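Local coordinates for protein acetate kinase (Entamoeba histolytica, PDB 4H0O) that probably interconverts acetyl phosphate and acetate by reversible, magnesium-dependent phosphoryl transfer, as a pyrophosphate-dependent acetate kinase, at residues Leu26-Phe31 and Ile36-Lys41; Ile55-Asn60 and Ile81-Glu86. All blocks are in the same frame, centred on the assembly; numbering follows the deposited sequence.

Contact 1 of 2, residues Leu26-Phe31 and Ile36-Lys41; sequences LTYKVF and IVCSGK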
loop_
_atom_site.group_PDB
_atom_site.type_symbol
_atom_site.label_atom_id
_atom_site.label_comp_id
_atom_site.label_asym_id
_atom_site.label_seq_id
_atom_site.Cartn_x
_atom_site.Cartn_y
_atom_site.Cartn_z
ATOM N N LEU B 26 8.226 -3.950 -34.671
ATOM C CA LEU B 26 7.454 -5.160 -34.427
ATOM C C LEU B 26 8.376 -6.362 -34.574
ATOM O O LEU B 26 9.138 -6.448 -35.540
ATOM C CB LEU B 26 6.300 -5.267 -35.430
ATOM C CG LEU B 26 5.504 -6.573 -35.413
ATOM C CD1 LEU B 26 4.789 -6.733 -34.086
ATOM C CD2 LEU B 26 4.511 -6.639 -36.568
ATOM N N THR B 27 8.324 -7.278 -33.612
ATOM C CA THR B 27 9.069 -8.530 -33.710
ATOM C C THR B 27 8.105 -9.709 -33.793
ATOM O O THR B 27 6.934 -9.585 -33.426
ATOM C CB THR B 27 10.019 -8.733 -32.515
ATOM O OG1 THR B 27 9.251 -8.954 -31.325
ATOM C CG2 THR B 27 10.906 -7.515 -32.325
ATOM N N TYR B 28 8.596 -10.848 -34.274
ATOM C CA TYR B 28 7.764 -12.043 -34.382
ATOM C C TYR B 28 8.591 -13.307 -34.221
ATOM O O TYR B 28 9.802 -13.303 -34.442
ATOM C CB TYR B 28 7.030 -12.086 -35.729
ATOM C CG TYR B 28 7.875 -12.590 -36.884
ATOM C CD1 TYR B 28 8.655 -11.717 -37.631
ATOM C CD2 TYR B 28 7.879 -13.937 -37.238
ATOM C CE1 TYR B 28 9.418 -12.170 -38.689
ATOM C CE2 TYR B 28 8.645 -14.401 -38.288
ATOM C CZ TYR B 28 9.410 -13.514 -39.011
ATOM O OH TYR B 28 10.169 -13.971 -40.061
ATOM N N LYS B 29 7.925 -14.393 -33.849
ATOM C CA LYS B 29 8.547 -15.706 -33.832
ATOM C C LYS B 29 7.557 -16.735 -34.362
ATOM O O LYS B 29 6.343 -16.560 -34.235
ATOM C CB LYS B 29 8.989 -16.081 -32.415
ATOM C CG LYS B 29 10.163 -15.277 -31.876
ATOM C CD LYS B 29 10.655 -15.851 -30.551
ATOM C CE LYS B 29 11.759 -15.000 -29.937
ATOM N NZ LYS B 29 13.000 -15.001 -30.763
ATOM N N VAL B 30 8.077 -17.797 -34.971
ATOM C CA VAL B 30 7.241 -18.919 -35.381
ATOM C C VAL B 30 7.695 -20.172 -34.642
ATOM O O VAL B 30 8.891 -20.473 -34.594
ATOM C CB VAL B 30 7.291 -19.159 -36.906
ATOM C CG1 VAL B 30 6.371 -20.312 -37.291
ATOM C CG2 VAL B 30 6.889 -17.901 -37.653
ATOM N N PHE B 31 6.744 -20.890 -34.052
ATOM C CA PHE B 31 7.071 -22.095 -33.299
ATOM C C PHE B 31 6.562 -23.365 -33.975
ATOM O O PHE B 31 5.451 -23.397 -34.512
ATOM C CB PHE B 31 6.508 -22.020 -31.876
ATOM C CG PHE B 31 7.149 -20.965 -31.021
ATOM C CD1 PHE B 31 8.285 -21.250 -30.276
ATOM C CD2 PHE B 31 6.609 -19.691 -30.950
ATOM C CE1 PHE B 31 8.872 -20.278 -29.482
ATOM C CE2 PHE B 31 7.190 -18.716 -30.159
ATOM C CZ PHE B 31 8.323 -19.009 -29.425
ATOM N N ILE B 36 11.765 -22.557 -32.223
ATOM C CA ILE B 36 11.703 -21.451 -33.172
ATOM C C ILE B 36 12.250 -21.863 -34.538
ATOM O O ILE B 36 13.367 -22.370 -34.639
ATOM C CB ILE B 36 12.503 -20.240 -32.655
ATOM C CG1 ILE B 36 12.012 -19.837 -31.261
ATOM C CG2 ILE B 36 12.396 -19.073 -33.620
ATOM C CD1 ILE B 36 12.819 -18.727 -30.617
ATOM N N VAL B 37 11.456 -21.641 -35.583
ATOM C CA VAL B 37 11.861 -21.977 -36.945
ATOM C C VAL B 37 12.121 -20.715 -37.763
ATOM O O VAL B 37 12.883 -20.735 -38.730
ATOM C CB VAL B 37 10.806 -22.859 -37.651
ATOM C CG1 VAL B 37 10.625 -24.160 -36.899
ATOM C CG2 VAL B 37 9.477 -22.131 -37.753
ATOM N N CYS B 38 11.482 -19.620 -37.360
ATOM C CA CYS B 38 11.651 -18.335 -38.024
ATOM C C CYS B 38 11.368 -17.206 -37.037
ATOM O O CYS B 38 10.528 -17.352 -36.145
ATOM C CB CYS B 38 10.711 -18.229 -39.229
ATOM S SG CYS B 38 11.097 -16.883 -40.377
ATOM N N SER B 39 12.078 -16.090 -37.193
ATOM C CA SER B 39 11.899 -14.925 -36.331
ATOM C C SER B 39 12.402 -13.678 -37.047
ATOM O O SER B 39 13.161 -13.776 -38.013
ATOM C CB SER B 39 12.645 -15.105 -35.008
ATOM O OG SER B 39 14.047 -15.049 -35.202
ATOM N N GLY B 40 11.987 -12.505 -36.581
ATOM C CA GLY B 40 12.397 -11.277 -37.236
ATOM C C GLY B 40 12.050 -10.001 -36.501
ATOM O O GLY B 40 11.243 -10.003 -35.570
ATOM N N LYS B 41 12.675 -8.906 -36.928
ATOM C CA LYS B 41 12.422 -7.587 -36.362
ATOM C C LYS B 41 12.319 -6.577 -37.498
ATOM O O LYS B 41 13.119 -6.610 -38.438
ATOM C CB LYS B 41 13.550 -7.191 -35.403
ATOM C CG LYS B 41 13.831 -8.207 -34.299
ATOM C CD LYS B 41 15.070 -7.841 -33.489
ATOM C CE LYS B 41 15.365 -8.891 -32.423
ATOM N NZ LYS B 41 16.637 -8.611 -31.695
#
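The ring of Tyr28 lies over the backbone of Ser39 and Gly40 on the neighbouring antiparallel strand, with Gly40 N 3.3 Å from Tyr28 CE1. A chi1 of 81° places CG on the side flanked by both backbone N and C, which lays the ring across the strand at Gly40; a glycine beneath leaves the space it takes. This is the tight part of the contact. Cys38 SG sits at the rim of the same ring, near its plane and 3.1 Å from Tyr28 OH, while the hydroxyl itself is hydrogen-bonded to His57 of strand 54-59, on the far side of strand 36-44. Val30 shares this buried face and sets CG2 near Cys38 CB at 4.1 Å. Under the ring the backbones of Tyr28 and Gly40 exchange two hydrogen bonds, Tyr28 N to Gly40 O (3.1 Å) and Gly40 N to Tyr28 O. Toward the turn, Val37 N reaches Val30 O at 3.0 Å, where the second strand turns a corner. The face bearing Thr27, Lys29, Ser39 and Lys41 is looser and partly open to solvent. There Thr27 and Lys41 run side by side, CG2 of the threonine 3.6 Å from CG of the lysine, and only aliphatic carbons meet. The Lys29 chain stays extended as far as CE and passes Ile36, its CD 3.6 Å from Ile36 CD1. Phe31, more deeply buried on this face, lies alongside Ile36 with CE1 against CG1 and is covered by Leu392 and Leu395 of helix 390-402. Thr27 also comes close to Asn20, a predicted magnesium ligand. Strands 26-31 and 36-44 form a beta hairpin in the N-terminal, ribonuclease H-like sheet of the acetate and sugar kinase/Hsc70/actin superfamily.

Contact 2 of 2, residues Ile55-Asn60 and Ile81-Glu86; sequences IEHHLN and IQFLKE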
loop_
_atom_site.group_PDB
_atom_site.type_symbol
_atom_site.label_atom_id
_atom_site.label_comp_id
_atom_site.label_asym_id
_atom_site.label_seq_id
_atom_site.Cartn_x
_atom_site.Cartn_y
_atom_site.Cartn_z
ATOM N N ILE B 55 13.700 -5.147 -42.578
ATOM C CA ILE B 55 13.282 -6.240 -41.712
ATOM C C ILE B 55 14.357 -7.319 -41.759
ATOM O O ILE B 55 14.752 -7.763 -42.838
ATOM C CB ILE B 55 11.936 -6.843 -42.152
ATOM C CG1 ILE B 55 10.874 -5.746 -42.263
ATOM C CG2 ILE B 55 11.488 -7.921 -41.172
ATOM C CD1 ILE B 55 9.512 -6.248 -42.686
ATOM N N GLU B 56 14.846 -7.727 -40.592
ATOM C CA GLU B 56 15.833 -8.794 -40.535
ATOM C C GLU B 56 15.154 -10.116 -40.206
ATOM O O GLU B 56 14.565 -10.271 -39.138
ATOM C CB GLU B 56 16.914 -8.481 -39.499
ATOM C CG GLU B 56 17.949 -9.586 -39.322
ATOM C CD GLU B 56 19.189 -9.114 -38.586
ATOM O OE1 GLU B 56 19.295 -7.898 -38.313
ATOM O OE2 GLU B 56 20.060 -9.956 -38.283
ATOM N N HIS B 57 15.235 -11.067 -41.128
ATOM C CA HIS B 57 14.639 -12.374 -40.900
ATOM C C HIS B 57 15.693 -13.421 -40.554
ATOM O O HIS B 57 16.737 -13.506 -41.203
ATOM C CB HIS B 57 13.830 -12.813 -42.120
ATOM C CG HIS B 57 12.613 -11.980 -42.369
ATOM N ND1 HIS B 57 11.439 -12.148 -41.667
ATOM C CD2 HIS B 57 12.383 -10.976 -43.250
ATOM C CE1 HIS B 57 10.539 -11.284 -42.102
ATOM N NE2 HIS B 57 11.087 -10.563 -43.064
ATOM N N HIS B 58 15.416 -14.202 -39.515
ATOM C CA HIS B 58 16.254 -15.338 -39.160
ATOM C C HIS B 58 15.483 -16.617 -39.477
ATOM O O HIS B 58 14.449 -16.904 -38.869
ATOM C CB HIS B 58 16.671 -15.273 -37.685
ATOM C CG HIS B 58 17.598 -14.134 -37.377
ATOM N ND1 HIS B 58 18.080 -13.887 -36.104
ATOM C CD2 HIS B 58 18.131 -13.185 -38.172
ATOM C CE1 HIS B 58 18.869 -12.830 -36.140
ATOM N NE2 HIS B 58 18.921 -12.380 -37.378
ATOM N N LEU B 59 15.983 -17.361 -40.459
ATOM C CA LEU B 59 15.282 -18.525 -40.989
ATOM C C LEU B 59 16.249 -19.679 -41.223
ATOM O O LEU B 59 17.157 -19.575 -42.054
ATOM C CB LEU B 59 14.574 -18.158 -42.297
ATOM C CG LEU B 59 13.940 -19.284 -43.115
ATOM C CD1 LEU B 59 12.903 -20.033 -42.295
ATOM C CD2 LEU B 59 13.320 -18.731 -44.395
ATOM N N ASN B 60 16.047 -20.762 -40.478
ATOM C CA ASN B 60 16.901 -21.940 -40.558
ATOM C C ASN B 60 18.376 -21.579 -40.461
ATOM O O ASN B 60 18.929 -21.451 -39.368
ATOM C CB ASN B 60 16.632 -22.709 -41.853
ATOM C CG ASN B 60 17.273 -24.083 -41.859
ATOM O OD1 ASN B 60 17.420 -24.715 -40.814
ATOM N ND2 ASN B 60 17.657 -24.552 -43.041
ATOM N N ILE B 81 4.026 -11.491 -42.836
ATOM C CA ILE B 81 3.147 -12.558 -43.304
ATOM C C ILE B 81 3.442 -12.906 -44.765
ATOM O O ILE B 81 3.456 -14.079 -45.148
ATOM C CB ILE B 81 1.661 -12.147 -43.146
ATOM C CG1 ILE B 81 1.291 -12.054 -41.661
ATOM C CG2 ILE B 81 0.739 -13.121 -43.864
ATOM C CD1 ILE B 81 -0.071 -11.440 -41.399
ATOM N N GLN B 82 3.688 -11.878 -45.570
ATOM C CA GLN B 82 4.034 -12.059 -46.974
ATOM C C GLN B 82 5.358 -12.808 -47.142
ATOM O O GLN B 82 5.477 -13.684 -48.000
ATOM C CB GLN B 82 4.093 -10.702 -47.679
ATOM C CG GLN B 82 4.675 -10.738 -49.083
ATOM C CD GLN B 82 4.465 -9.430 -49.825
ATOM O OE1 GLN B 82 3.438 -8.770 -49.659
ATOM N NE2 GLN B 82 5.440 -9.048 -50.643
ATOM N N PHE B 83 6.344 -12.466 -46.316
ATOM C CA PHE B 83 7.648 -13.121 -46.357
ATOM C C PHE B 83 7.535 -14.611 -46.067
ATOM O O PHE B 83 8.193 -15.428 -46.712
ATOM C CB PHE B 83 8.604 -12.473 -45.353
ATOM C CG PHE B 83 9.861 -13.270 -45.095
ATOM C CD1 PHE B 83 10.963 -13.149 -45.931
ATOM C CD2 PHE B 83 9.948 -14.125 -44.003
ATOM C CE1 PHE B 83 12.121 -13.873 -45.690
ATOM C CE2 PHE B 83 11.103 -14.853 -43.758
ATOM C CZ PHE B 83 12.188 -14.727 -44.602
ATOM N N LEU B 84 6.712 -14.957 -45.081
ATOM C CA LEU B 84 6.551 -16.345 -44.664
ATOM C C LEU B 84 5.871 -17.182 -45.749
ATOM O O LEU B 84 6.208 -18.352 -45.942
ATOM C CB LEU B 84 5.770 -16.418 -43.348
ATOM C CG LEU B 84 6.432 -15.699 -42.171
ATOM C CD1 LEU B 84 5.480 -15.552 -40.992
ATOM C CD2 LEU B 84 7.698 -16.429 -41.743
ATOM N N LYS B 85 4.917 -16.575 -46.453
ATOM C CA LYS B 85 4.250 -17.230 -47.572
ATOM C C LYS B 85 5.238 -17.497 -48.699
ATOM O O LYS B 85 5.280 -18.598 -49.248
ATOM C CB LYS B 85 3.089 -16.371 -48.082
ATOM C CG LYS B 85 1.853 -16.385 -47.193
ATOM C CD LYS B 85 0.776 -15.451 -47.736
ATOM C CE LYS B 85 -0.521 -15.580 -46.951
ATOM N NZ LYS B 85 -1.567 -14.639 -47.442
ATOM N N GLU B 86 6.038 -16.487 -49.033
ATOM C CA GLU B 86 7.022 -16.600 -50.108
ATOM C C GLU B 86 8.130 -17.612 -49.805
ATOM O O GLU B 86 8.756 -18.148 -50.720
ATOM C CB GLU B 86 7.620 -15.229 -50.443
ATOM C CG GLU B 86 6.663 -14.300 -51.189
ATOM C CD GLU B 86 7.263 -12.932 -51.466
ATOM O OE1 GLU B 86 8.377 -12.656 -50.970
ATOM O OE2 GLU B 86 6.619 -12.134 -52.179
#
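His57 and Phe83 stack face to face, their planes only 8° apart and their ring centroids separated by 3.6 Å. The imidazole comes from the strand and the phenyl from the helix, and the two side chains enter from opposing sides and overlap antiparallel. His57 CG lies over the centre of the phenyl ring, and His57 CB meets the far end of that ring at Phe83 CZ, 3.5 Å away. At the other end of the overlap, His57 NE2 lies 3.6 Å from Phe83 CG. Phe83 has CG anti to its backbone N (chi1 167°), which carries the ring out from the helix to the strand. His57 ND1 is 3.4 Å from Phe83 CD2, a stacking approach over the ring face; its hydrogen-bonding partner is Tyr28 OH. That bond restrains the rotation of the imidazole while the phenyl covers one of its faces. Leu59, two residues along the strand, crosses the phenyl ring obliquely and brings CD2 to 4.2 Å from Phe83 CZ, a lighter, wholly apolar touch. The contact thus packs helix 73-86 against one face of the sheet: strand 54-59 runs between strands 36-44 and 62-67, and Phe83 also touches Cys38, Tyr28 and Ile66, spanning side chains from four adjacent strands.

In the fold
Contact 1 joins two neighbouring strands within a sheet, whereas contact 2 packs a helix onto that sheet, and strands 36-44 and 54-59, adjacent in it, bring them together. Their centres are about 8 Å apart. All hydrogen bonds across contact 1 are between backbone atoms, with apolar and sulfur-aromatic packing on its buried face and the other face partly open to solvent; contact 2 is smaller, buried and made by side chains alone. The bond between Tyr28 and His57 joins the two contacts, and Ser39 O accepts another from His58 N. Contact 1 reaches toward the predicted magnesium site, while contact 2 is distant from the predicted metal and substrate residues.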